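Local coordinates for putative immunoglobulin-blocking virulence protein (Mycoplasma mycoides subsp. capri, PDB 7ADK) that probably blocks host immunoglobulin as a virulence factor of the mycoplasma and is found in complex with a lipoprotein partner chain, at residues G198-E201 against G202-L205; L554-D557 against Q558-S562; G572-V576 against Y577-N581. All blocks are in the same frame, centred on the assembly; numbering follows the deposited sequence.

In the fold
Contact 1 lies at the surface, in the loop that leads from helix 182-194 into strand 203-204. Contacts 2 and 3 are buried on the opposite side of the chain's centre; their centres lie about 53 Å and 42 Å, respectively, from that of contact 1. These two belong together: contact 2 leaves strand 553-555 of the parallel sheet, contact 3 ends the helix 567-579 that follows it, and their apolar side chains touch. Chemistry follows place. Contact 1 is two tight turns with one carboxylate held by an arginine, contact 2 gathers acidic side chains round a 3-10 turn, and contact 3 combines widened helical bonding with aromatic and aliphatic packing.

Contact 1. Residues G198-E201 against G202-L205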
loop_
_atom_site.group_PDB
_atom_site.type_symbol
_atom_site.label_atom_id
_atom_site.label_comp_id
_atom_site.label_asym_id
_atom_site.label_seq_id
_atom_site.Cartn_x
_atom_site.Cartn_y
_atom_site.Cartn_z
ATOM N N GLY A 198 12.497 -14.313 42.959
ATOM C CA GLY A 198 11.304 -14.161 42.131
ATOM C C GLY A 198 11.556 -14.289 40.630
ATOM O O GLY A 198 12.544 -14.883 40.201
ATOM N N TYR A 199 10.692 -13.687 39.811
ATOM C CA TYR A 199 10.775 -13.784 38.347
ATOM C C TYR A 199 12.072 -13.194 37.756
ATOM O O TYR A 199 12.609 -13.751 36.800
ATOM C CB TYR A 199 9.536 -13.124 37.727
ATOM C CG TYR A 199 9.370 -13.364 36.240
ATOM C CD1 TYR A 199 8.820 -14.574 35.788
ATOM C CD2 TYR A 199 9.777 -12.394 35.307
ATOM C CE1 TYR A 199 8.709 -14.830 34.412
ATOM C CE2 TYR A 199 9.648 -12.642 33.931
ATOM C CZ TYR A 199 9.125 -13.862 33.480
ATOM O OH TYR A 199 8.993 -14.085 32.152
ATOM N N ASP A 200 12.603 -12.116 38.347
ATOM C CA ASP A 200 13.857 -11.458 37.924
ATOM C C ASP A 200 15.145 -12.080 38.514
ATOM O O ASP A 200 16.236 -11.519 38.412
ATOM C CB ASP A 200 13.748 -9.938 38.106
ATOM C CG ASP A 200 12.728 -9.266 37.178
ATOM O OD1 ASP A 200 12.542 -9.707 36.025
ATOM O OD2 ASP A 200 12.142 -8.251 37.598
ATOM N N GLU A 201 15.055 -13.285 39.079
ATOM C CA GLU A 201 16.226 -14.106 39.380
ATOM C C GLU A 201 16.996 -14.434 38.090
ATOM O O GLU A 201 16.425 -14.915 37.110
ATOM C CB GLU A 201 15.792 -15.359 40.151
ATOM C CG GLU A 201 16.902 -16.394 40.373
ATOM C CD GLU A 201 16.928 -17.520 39.331
ATOM O OE1 GLU A 201 15.858 -18.076 38.999
ATOM O OE2 GLU A 201 18.025 -17.920 38.888
ATOM N N GLY A 202 18.301 -14.174 38.085
ATOM C CA GLY A 202 19.149 -14.348 36.905
ATOM C C GLY A 202 19.230 -13.140 35.967
ATOM O O GLY A 202 19.733 -13.271 34.851
ATOM N N VAL A 203 18.741 -11.970 36.405
ATOM C CA VAL A 203 18.940 -10.657 35.757
ATOM C C VAL A 203 19.267 -9.532 36.758
ATOM O O VAL A 203 19.047 -8.366 36.455
ATOM C CB VAL A 203 17.791 -10.282 34.788
ATOM C CG1 VAL A 203 17.787 -11.136 33.529
ATOM C CG2 VAL A 203 16.408 -10.349 35.408
ATOM N N GLY A 204 19.818 -9.850 37.932
ATOM C CA GLY A 204 20.310 -8.868 38.909
ATOM C C GLY A 204 21.670 -8.284 38.536
ATOM O O GLY A 204 22.340 -8.777 37.634
ATOM N N LEU A 205 22.124 -7.230 39.214
ATOM C CA LEU A 205 23.350 -6.521 38.818
ATOM C C LEU A 205 24.622 -7.381 38.822
ATOM O O LEU A 205 25.463 -7.192 37.951
ATOM C CB LEU A 205 23.555 -5.273 39.690
ATOM C CG LEU A 205 22.725 -4.082 39.206
ATOM C CD1 LEU A 205 22.554 -3.047 40.310
ATOM C CD2 LEU A 205 23.405 -3.422 38.014
#
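Asp200 and Val203 meet across a tight reversal whose backbone bond runs from Val203 N to Asp200 O, 3.2 Å long with an N-H...O angle of 151°. Just upstream a second backbone bond, Glu201 N to Gly198 O at 3.2 Å, closes the preceding turn. The chain therefore makes two overlapping beta turns, type I over Gly198-Glu201 and type II over Asp200-Val203, the second running into the short, weakly bonded strand 203-204, which pairs antiparallel with 207-208. Gly202 is the third residue of the type II turn; with phi at 88° a side chain would collide with Glu201 O, which suits glycine at this position. Among the side chains, one methyl of Val203 does the touching: CG2 lies between its own backbone N and carbonyl carbon (chi1 of CG1 -70°) and comes to 3.8 Å from Asp200 CB. The carboxylate of Asp200 is held from outside the turn. Its OD1 forms a salt bridge with Arg316 and its OD2 a hydrogen bond with Ser314 OG, while Val203 also packs on Arg316.

Contact 2. Residues L554-D557 against Q558-S562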
loop_
_atom_site.group_PDB
_atom_site.type_symbol
_atom_site.label_atom_id
_atom_site.label_comp_id
_atom_site.label_asym_id
_atom_site.label_seq_id
_atom_site.Cartn_x
_atom_site.Cartn_y
_atom_site.Cartn_z
ATOM N N LEU A 554 -16.113 4.745 17.511
ATOM C CA LEU A 554 -17.524 4.397 17.616
ATOM C C LEU A 554 -18.230 4.746 16.298
ATOM O O LEU A 554 -18.191 5.895 15.876
ATOM C CB LEU A 554 -18.160 5.155 18.791
ATOM C CG LEU A 554 -17.515 4.944 20.160
ATOM C CD1 LEU A 554 -18.324 5.676 21.217
ATOM C CD2 LEU A 554 -17.450 3.473 20.511
ATOM N N ALA A 555 -18.886 3.778 15.659
ATOM C CA ALA A 555 -19.564 3.951 14.374
ATOM C C ALA A 555 -21.046 3.568 14.462
ATOM O O ALA A 555 -21.377 2.396 14.552
ATOM C CB ALA A 555 -18.844 3.139 13.303
ATOM N N PHE A 556 -21.951 4.541 14.411
ATOM C CA PHE A 556 -23.395 4.307 14.436
ATOM C C PHE A 556 -23.944 3.955 13.043
ATOM O O PHE A 556 -23.392 4.385 12.032
ATOM C CB PHE A 556 -24.080 5.508 15.085
ATOM C CG PHE A 556 -23.706 5.676 16.543
ATOM C CD1 PHE A 556 -24.434 4.992 17.529
ATOM C CD2 PHE A 556 -22.622 6.486 16.918
ATOM C CE1 PHE A 556 -24.099 5.134 18.884
ATOM C CE2 PHE A 556 -22.287 6.628 18.274
ATOM C CZ PHE A 556 -23.026 5.956 19.258
ATOM N N ASP A 557 -25.013 3.165 12.981
ATOM C CA ASP A 557 -25.624 2.701 11.733
ATOM C C ASP A 557 -26.926 3.470 11.429
ATOM O O ASP A 557 -27.417 4.248 12.245
ATOM C CB ASP A 557 -25.783 1.166 11.759
ATOM C CG ASP A 557 -25.755 0.506 10.366
ATOM O OD1 ASP A 557 -25.793 1.223 9.340
ATOM O OD2 ASP A 557 -25.666 -0.742 10.290
ATOM N N GLN A 558 -27.488 3.315 10.232
ATOM C CA GLN A 558 -28.603 4.156 9.777
ATOM C C GLN A 558 -29.880 4.018 10.613
ATOM O O GLN A 558 -30.555 5.011 10.854
ATOM C CB GLN A 558 -28.912 3.904 8.298
ATOM C CG GLN A 558 -29.967 4.853 7.709
ATOM C CD GLN A 558 -29.628 6.339 7.852
ATOM O OE1 GLN A 558 -28.963 6.951 7.032
ATOM N NE2 GLN A 558 -30.082 6.997 8.886
ATOM N N GLU A 559 -30.190 2.817 11.087
ATOM C CA GLU A 559 -31.343 2.498 11.930
ATOM C C GLU A 559 -31.256 3.052 13.372
ATOM O O GLU A 559 -32.165 2.849 14.176
ATOM C CB GLU A 559 -31.593 0.979 11.878
ATOM C CG GLU A 559 -30.409 0.062 12.255
ATOM C CD GLU A 559 -29.630 -0.490 11.043
ATOM O OE1 GLU A 559 -29.379 0.262 10.083
ATOM O OE2 GLU A 559 -29.284 -1.689 11.030
ATOM N N ASP A 560 -30.190 3.780 13.717
ATOM C CA ASP A 560 -29.971 4.431 15.019
ATOM C C ASP A 560 -30.412 5.909 15.050
ATOM O O ASP A 560 -30.153 6.610 16.022
ATOM C CB ASP A 560 -28.500 4.278 15.444
ATOM C CG ASP A 560 -27.956 2.844 15.436
ATOM O OD1 ASP A 560 -28.725 1.892 15.685
ATOM O OD2 ASP A 560 -26.733 2.665 15.250
ATOM N N PHE A 561 -31.070 6.405 13.999
ATOM C CA PHE A 561 -31.427 7.815 13.824
ATOM C C PHE A 561 -32.754 7.988 13.047
ATOM O O PHE A 561 -32.827 8.716 12.060
ATOM C CB PHE A 561 -30.221 8.517 13.183
ATOM C CG PHE A 561 -30.278 10.029 13.135
ATOM C CD1 PHE A 561 -30.137 10.776 14.315
ATOM C CD2 PHE A 561 -30.488 10.692 11.914
ATOM C CE1 PHE A 561 -30.227 12.171 14.278
ATOM C CE2 PHE A 561 -30.600 12.084 11.882
ATOM C CZ PHE A 561 -30.466 12.824 13.062
ATOM N N SER A 562 -33.809 7.266 13.421
ATOM C CA SER A 562 -35.021 7.154 12.596
ATOM C C SER A 562 -35.844 8.454 12.501
ATOM O O SER A 562 -36.176 8.884 11.398
ATOM C CB SER A 562 -35.906 6.002 13.080
ATOM O OG SER A 562 -35.194 4.790 13.059
#
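The Phe556 ring meets Asp560 at its edge: OD2 of Asp560 lies near the ring plane, 4.0 Å from Phe556 CD1, and the carboxylate stands almost perpendicular to the ring, at 89°. The other flat pair is stacked. The carboxylates of Asp557 and Glu559 lie one over the other with planes 29° apart, Glu559 OE1 coming 3.6 Å from Asp557 CG. This is the exit of strand 553-555 in a parallel beta-alpha-beta crossover, where a 3-10 turn begins the connection to helix 567-579. Backbone and carboxylate bonds tie the turn both ways. Asp560 N reaches back to Asp557 O at 3.2 Å, and alongside it Asp557 N gives its hydrogen to Asp560 OD2 at 2.9 Å, a side-chain-to-backbone bond that helps close the 3-10 turn. That carboxylate is gripped further by Arg568 through OD1 and by Asn518 through OD2. The stacked acids bring like charges close, with OD1 of Asp557 and OE1 of Glu559 3.8 Å apart; Lys464 forms a salt bridge with Asp557 OD2 and a long, weak ion pair with Glu559, which probably eases the repulsion. Asp557 and Gln558 also pack on Gly681 of the lipoprotein chain. With CG swung away from its own N (chi1 -152°), Asp557 leans over the next peptide, and its OD1 takes the N-H of Gln558 at 2.8 Å, on the anti side but tilted out of the carboxylate plane.

Contact 3. Residues G572-V576 against Y577-N581; sequences GLRMV and YYARN
Arg574 O accepts two backbone hydrogens, from Tyr578 N and from Ala579 N, each 2.9 Å away and arriving from opposite faces of the carbonyl plane. The first is an ordinary i to i+4 helical bond and the second spans five residues, so the helix widens into a pi-type turn here. Arg580 N continues the wider pattern to Met575 O at 2.8 Å, whereas Tyr577 N to Leu573 O, at 3.1 Å, keeps alpha-helical spacing. Both arginines spend their charge outside this turn, Arg574 on Asp155 and Arg580 on Glu583. Their side chains also pack within it. Arg574 is extended from CG to NE, and Tyr578 CB lies over one face of its guanidinium, while Arg574 CG sits at the edge of the Tyr578 ring. Arg580 and Met575 run side by side in the same direction, Arg580 CD lying 3.8 Å from Met575 CG. Leu573 CD1 touches Tyr577 CE2 at 3.7 Å, and Val576 CG1 lies 4.0 Å from Tyr577 CD1. Leu573, Val576 and Tyr577 all bear on Leu554, pressing helix 567-579 against strand 553-555 of the parallel sheet.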
loop_
_atom_site.group_PDB
_atom_site.type_symbol
_atom_site.label_atom_id
_atom_site.label_comp_id
_atom_site.label_asym_id
_atom_site.label_seq_id
_atom_site.Cartn_x
_atom_site.Cartn_y
_atom_site.Cartn_z
ATOM N N GLY A 572 -26.035 4.980 23.339
ATOM C CA GLY A 572 -24.875 4.235 22.854
ATOM C C GLY A 572 -23.541 4.902 23.180
ATOM O O GLY A 572 -22.565 4.218 23.472
ATOM N N LEU A 573 -23.491 6.230 23.170
ATOM C CA LEU A 573 -22.299 7.043 23.409
ATOM C C LEU A 573 -21.882 7.014 24.885
ATOM O O LEU A 573 -20.725 6.755 25.207
ATOM C CB LEU A 573 -22.625 8.455 22.898
ATOM C CG LEU A 573 -21.460 9.378 22.588
ATOM C CD1 LEU A 573 -20.718 8.909 21.370
ATOM C CD2 LEU A 573 -21.958 10.775 22.276
ATOM N N ARG A 574 -22.833 7.198 25.805
ATOM C CA ARG A 574 -22.600 7.125 27.252
ATOM C C ARG A 574 -22.331 5.697 27.733
ATOM O O ARG A 574 -21.627 5.547 28.725
ATOM C CB ARG A 574 -23.776 7.795 27.981
ATOM C CG ARG A 574 -23.543 7.971 29.491
ATOM C CD ARG A 574 -24.647 8.804 30.150
ATOM N NE ARG A 574 -24.374 9.134 31.562
ATOM C CZ ARG A 574 -24.480 8.337 32.610
ATOM N NH1 ARG A 574 -24.748 7.084 32.486
ATOM N NH2 ARG A 574 -24.341 8.789 33.808
ATOM N N MET A 575 -22.794 4.658 27.028
ATOM C CA MET A 575 -22.455 3.260 27.326
ATOM C C MET A 575 -20.946 3.069 27.428
ATOM O O MET A 575 -20.419 2.579 28.423
ATOM C CB MET A 575 -23.025 2.310 26.260
ATOM C CG MET A 575 -23.079 0.893 26.825
ATOM S SD MET A 575 -23.389 -0.433 25.651
ATOM C CE MET A 575 -21.741 -0.609 24.975
ATOM N N VAL A 576 -20.231 3.545 26.422
ATOM C CA VAL A 576 -18.779 3.470 26.343
ATOM C C VAL A 576 -18.113 4.489 27.263
ATOM O O VAL A 576 -17.229 4.161 28.047
ATOM C CB VAL A 576 -18.360 3.691 24.892
ATOM C CG1 VAL A 576 -16.870 3.541 24.739
ATOM C CG2 VAL A 576 -19.063 2.710 23.977
ATOM N N TYR A 577 -18.550 5.743 27.186
ATOM C CA TYR A 577 -17.879 6.842 27.856
ATOM C C TYR A 577 -18.098 6.877 29.367
ATOM O O TYR A 577 -17.267 7.484 30.033
ATOM C CB TYR A 577 -18.245 8.160 27.151
ATOM C CG TYR A 577 -17.755 8.334 25.704
ATOM C CD1 TYR A 577 -16.736 7.520 25.172
ATOM C CD2 TYR A 577 -18.301 9.342 24.881
ATOM C CE1 TYR A 577 -16.272 7.702 23.865
ATOM C CE2 TYR A 577 -17.844 9.519 23.559
ATOM C CZ TYR A 577 -16.825 8.697 23.045
ATOM O OH TYR A 577 -16.358 8.865 21.781
ATOM N N TYR A 578 -19.127 6.239 29.943
ATOM C CA TYR A 578 -19.373 6.244 31.402
ATOM C C TYR A 578 -20.089 5.015 31.982
ATOM O O TYR A 578 -19.668 4.542 33.028
ATOM C CB TYR A 578 -20.149 7.492 31.835
ATOM C CG TYR A 578 -19.452 8.814 31.582
ATOM C CD1 TYR A 578 -18.389 9.218 32.410
ATOM C CD2 TYR A 578 -19.839 9.618 30.498
ATOM C CE1 TYR A 578 -17.708 10.419 32.145
ATOM C CE2 TYR A 578 -19.157 10.813 30.227
ATOM C CZ TYR A 578 -18.096 11.219 31.053
ATOM O OH TYR A 578 -17.454 12.373 30.766
ATOM N N ALA A 579 -21.146 4.488 31.367
ATOM C CA ALA A 579 -21.965 3.447 32.000
ATOM C C ALA A 579 -21.279 2.066 32.071
ATOM O O ALA A 579 -21.538 1.297 32.992
ATOM C CB ALA A 579 -23.310 3.357 31.287
ATOM N N ARG A 580 -20.386 1.744 31.130
ATOM C CA ARG A 580 -19.542 0.535 31.127
ATOM C C ARG A 580 -18.047 0.874 31.064
ATOM O O ARG A 580 -17.214 0.017 30.807
ATOM C CB ARG A 580 -19.985 -0.429 30.014
ATOM C CG ARG A 580 -21.364 -1.038 30.268
ATOM C CD ARG A 580 -21.886 -1.883 29.105
ATOM N NE ARG A 580 -21.239 -3.196 29.041
ATOM C CZ ARG A 580 -21.393 -4.113 28.105
ATOM N NH1 ARG A 580 -20.768 -5.235 28.203
ATOM N NH2 ARG A 580 -22.170 -3.969 27.073
ATOM N N ASN A 581 -17.661 2.126 31.308
ATOM C CA ASN A 581 -16.297 2.603 31.104
ATOM C C ASN A 581 -15.255 1.890 31.979
ATOM O O ASN A 581 -14.095 1.819 31.597
ATOM C CB ASN A 581 -16.278 4.116 31.336
ATOM C CG ASN A 581 -14.904 4.744 31.217
ATOM O OD1 ASN A 581 -14.432 5.091 30.154
ATOM N ND2 ASN A 581 -14.227 4.950 32.313
#